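Local coordinates for Exo beta-1,2-glucooligosaccharide sophorohydrolase (non-reducing end) (Parabacteroides distasonis ATCC 8503, PDB 5Z06), which hydrolyses linear beta-1,2-glucans and beta-1,2-glucooligosaccharides of four or more glucose units, releasing sophorose from the non-reducing end, at residues A[5-13]-A[151-159]. Residues are numbered along the deposited sequence; the frame is centred on the assembly and turned at random.
Sequences PYDYVFFEN and NIKKLAAVA. With CA (calcium ion), chain C.
Tyr8 lays one face of its ring against Ile152, whose CG1 sits 3.8 Å from the ring centroid, displaced toward the rim, in a CH-pi contact; Ile152 CD1 reaches on to Tyr8 CB at 3.4 Å. With CG anti to the backbone N (chi1 -169°), the phenol extends to the start of strand 155-161, where Tyr8 OH donates to O of Leu155, the centre of an inverse gamma turn, at 2.6 Å, approaching from above the carbonyl plane. The hydroxyl also accepts from a water, 2.6 Å from Tyr8 OH, that donates to Lys153 O as well. A phenylalanine in place of Tyr8 would probably leave Leu155 O without this donor and the water without one of its acceptors. Two residues on, Phe10 packs against Val158, whose CG2 stands over the middle of the ring, 3.6 Å from the centroid, while Leu155 O and Ala156 O lie at the ring edge. Further along the chain, Glu12 O and Asn13 OD1 bind the calcium ion with Thr49, Asn52 and Asp175. The contact thus joins two antiparallel sheets of the beta-rich N-terminal part: strand 9-11 pairs with 169-180 in one, while strand 155-161 runs between 65-71 and 104-109 in the other.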
loop_
_atom_site.group_PDB
_atom_site.type_symbol
_atom_site.label_atom_id
_atom_site.label_comp_id
_atom_site.label_asym_id
_atom_site.label_seq_id
_atom_site.Cartn_x
_atom_site.Cartn_y
_atom_site.Cartn_z
ATOM N N PRO A 5 17.386 0.817 -8.252
ATOM C CA PRO A 5 16.632 1.678 -9.145
ATOM C C PRO A 5 15.451 0.938 -9.798
ATOM O O PRO A 5 15.554 -0.226 -10.212
ATOM C CB PRO A 5 17.686 2.119 -10.169
ATOM C CG PRO A 5 18.678 0.996 -10.198
ATOM C CD PRO A 5 18.616 0.288 -8.881
ATOM N N TYR A 6 14.329 1.626 -9.865
ATOM C CA TYR A 6 13.223 1.178 -10.707
ATOM C C TYR A 6 13.474 1.519 -12.182
ATOM O O TYR A 6 14.283 2.393 -12.526
ATOM C CB TYR A 6 11.927 1.831 -10.258
ATOM C CG TYR A 6 11.420 1.279 -8.953
ATOM C CD1 TYR A 6 10.757 0.062 -8.912
ATOM C CD2 TYR A 6 11.595 1.978 -7.760
ATOM C CE1 TYR A 6 10.274 -0.446 -7.726
ATOM C CE2 TYR A 6 11.105 1.484 -6.566
ATOM C CZ TYR A 6 10.451 0.264 -6.555
ATOM O OH TYR A 6 9.983 -0.252 -5.380
ATOM N N ASP A 7 12.785 0.813 -13.053
ATOM C CA ASP A 7 12.567 1.333 -14.383
ATOM C C ASP A 7 11.375 2.274 -14.295
ATOM O O ASP A 7 10.399 1.986 -13.590
ATOM C CB ASP A 7 12.313 0.199 -15.343
ATOM C CG ASP A 7 13.448 -0.770 -15.382
ATOM O OD1 ASP A 7 14.617 -0.317 -15.414
ATOM O OD2 ASP A 7 13.161 -1.978 -15.382
ATOM N N TYR A 8 11.478 3.406 -14.982
ATOM C CA TYR A 8 10.373 4.351 -15.092
ATOM C C TYR A 8 9.429 3.866 -16.194
ATOM O O TYR A 8 9.650 4.080 -17.406
ATOM C CB TYR A 8 10.928 5.709 -15.388
ATOM C CG TYR A 8 9.950 6.825 -15.275
ATOM C CD1 TYR A 8 9.799 7.515 -14.081
ATOM C CD2 TYR A 8 9.212 7.244 -16.373
ATOM C CE1 TYR A 8 8.933 8.579 -13.989
ATOM C CE2 TYR A 8 8.332 8.305 -16.276
ATOM C CZ TYR A 8 8.197 8.962 -15.085
ATOM O OH TYR A 8 7.336 10.021 -14.986
ATOM N N VAL A 9 8.383 3.177 -15.746
ATOM C CA VAL A 9 7.467 2.444 -16.611
ATOM C C VAL A 9 6.192 3.250 -16.794
ATOM O O VAL A 9 5.618 3.701 -15.825
ATOM C CB VAL A 9 7.142 1.073 -15.982
ATOM C CG1 VAL A 9 6.084 0.309 -16.769
ATOM C CG2 VAL A 9 8.409 0.243 -15.877
ATOM N N PHE A 10 5.751 3.413 -18.035
ATOM C CA PHE A 10 4.454 4.006 -18.328
ATOM C C PHE A 10 3.356 2.952 -18.358
ATOM O O PHE A 10 2.222 3.224 -17.997
ATOM C CB PHE A 10 4.493 4.728 -19.663
ATOM C CG PHE A 10 5.405 5.896 -19.665
ATOM C CD1 PHE A 10 4.979 7.111 -19.167
ATOM C CD2 PHE A 10 6.708 5.778 -20.143
ATOM C CE1 PHE A 10 5.825 8.206 -19.153
ATOM C CE2 PHE A 10 7.560 6.878 -20.141
ATOM C CZ PHE A 10 7.119 8.091 -19.651
ATOM N N PHE A 11 3.683 1.762 -18.845
ATOM C CA PHE A 11 2.749 0.669 -18.797
ATOM C C PHE A 11 3.460 -0.658 -18.857
ATOM O O PHE A 11 4.285 -0.877 -19.742
ATOM C CB PHE A 11 1.785 0.757 -19.967
ATOM C CG PHE A 11 0.762 -0.317 -19.955
ATOM C CD1 PHE A 11 -0.381 -0.171 -19.196
ATOM C CD2 PHE A 11 0.948 -1.482 -20.678
ATOM C CE1 PHE A 11 -1.330 -1.159 -19.162
ATOM C CE2 PHE A 11 -0.005 -2.484 -20.641
ATOM C CZ PHE A 11 -1.146 -2.325 -19.887
ATOM N N GLU A 12 3.140 -1.533 -17.922
ATOM C CA GLU A 12 3.498 -2.938 -18.008
ATOM C C GLU A 12 2.240 -3.790 -18.127
ATOM O O GLU A 12 2.116 -4.604 -19.040
ATOM C CB GLU A 12 4.275 -3.348 -16.778
ATOM C CG GLU A 12 4.682 -4.808 -16.788
ATOM C CD GLU A 12 5.737 -5.093 -15.751
ATOM O OE1 GLU A 12 5.432 -4.972 -14.544
ATOM O OE2 GLU A 12 6.870 -5.409 -16.157
ATOM N N ASN A 13 1.333 -3.611 -17.178
ATOM C CA ASN A 13 0.075 -4.362 -17.103
ATOM C C ASN A 13 -0.939 -3.518 -16.368
ATOM O O ASN A 13 -0.590 -2.772 -15.467
ATOM C CB ASN A 13 0.273 -5.684 -16.337
ATOM C CG ASN A 13 0.861 -6.783 -17.202
ATOM O OD1 ASN A 13 0.422 -6.990 -18.327
ATOM N ND2 ASN A 13 1.844 -7.506 -16.679
ATOM N N ASN A 151 14.828 14.844 -12.663
ATOM C CA ASN A 151 13.895 15.340 -13.701
ATOM C C ASN A 151 12.985 14.301 -14.381
ATOM O O ASN A 151 12.102 14.690 -15.142
ATOM C CB ASN A 151 14.671 16.140 -14.775
ATOM C CG ASN A 151 15.703 15.305 -15.502
ATOM O OD1 ASN A 151 15.579 14.088 -15.604
ATOM N ND2 ASN A 151 16.735 15.959 -16.012
ATOM N N ILE A 152 13.203 13.009 -14.121
ATOM C CA ILE A 152 12.483 11.936 -14.824
ATOM C C ILE A 152 10.960 12.006 -14.627
ATOM O O ILE A 152 10.193 11.738 -15.552
ATOM C CB ILE A 152 13.035 10.540 -14.434
ATOM C CG1 ILE A 152 12.535 9.473 -15.401
ATOM C CG2 ILE A 152 12.711 10.202 -12.975
ATOM C CD1 ILE A 152 13.272 8.156 -15.270
ATOM N N LYS A 153 10.536 12.425 -13.445
ATOM C CA LYS A 153 9.123 12.573 -13.135
ATOM C C LYS A 153 8.420 13.680 -13.885
ATOM O O LYS A 153 7.189 13.741 -13.858
ATOM C CB LYS A 153 8.926 12.778 -11.637
ATOM C CG LYS A 153 9.290 11.525 -10.891
ATOM C CD LYS A 153 8.849 11.577 -9.455
ATOM C CE LYS A 153 9.306 10.303 -8.785
ATOM N NZ LYS A 153 8.945 10.394 -7.366
ATOM N N LYS A 154 9.181 14.552 -14.544
ATOM C CA LYS A 154 8.588 15.487 -15.507
ATOM C C LYS A 154 8.150 14.814 -16.825
ATOM O O LYS A 154 7.457 15.434 -17.634
ATOM C CB LYS A 154 9.532 16.668 -15.739
ATOM C CG LYS A 154 9.546 17.596 -14.529
ATOM C CD LYS A 154 10.650 18.628 -14.573
ATOM C CE LYS A 154 10.371 19.710 -13.532
ATOM N NZ LYS A 154 11.587 20.499 -13.210
ATOM N N LEU A 155 8.569 13.572 -17.042
ATOM C CA LEU A 155 8.126 12.798 -18.192
ATOM C C LEU A 155 6.828 12.120 -17.768
ATOM O O LEU A 155 6.816 10.965 -17.309
ATOM C CB LEU A 155 9.208 11.793 -18.610
ATOM C CG LEU A 155 10.621 12.392 -18.858
ATOM C CD1 LEU A 155 11.557 11.310 -19.369
ATOM C CD2 LEU A 155 10.610 13.581 -19.823
ATOM N N ALA A 156 5.745 12.882 -17.883
ATOM C CA ALA A 156 4.451 12.498 -17.310
ATOM C C ALA A 156 3.759 11.416 -18.131
ATOM O O ALA A 156 3.126 10.530 -17.565
ATOM C CB ALA A 156 3.539 13.704 -17.156
ATOM N N ALA A 157 3.859 11.491 -19.454
ATOM C CA ALA A 157 3.112 10.575 -20.290
ATOM C C ALA A 157 3.751 10.392 -21.631
ATOM O O ALA A 157 4.445 11.275 -22.110
ATOM C CB ALA A 157 1.678 11.059 -20.455
ATOM N N VAL A 158 3.525 9.217 -22.209
ATOM C CA VAL A 158 3.791 8.959 -23.600
ATOM C C VAL A 158 2.527 9.355 -24.357
ATOM O O VAL A 158 1.464 8.787 -24.115
ATOM C CB VAL A 158 4.122 7.488 -23.826
ATOM C CG1 VAL A 158 4.210 7.168 -25.307
ATOM C CG2 VAL A 158 5.433 7.170 -23.143
ATOM N N ALA A 159 2.666 10.333 -25.258
ATOM C CA ALA A 159 1.565 10.888 -26.026
ATOM C C ALA A 159 1.525 10.297 -27.422
ATOM O O ALA A 159 2.568 10.031 -28.034
ATOM C CB ALA A 159 1.698 12.395 -26.112
HETATM CA CA CA C . 1.696 -6.416 -20.343
HETATM O O HOH W 1 5.862 11.427 -13.385
#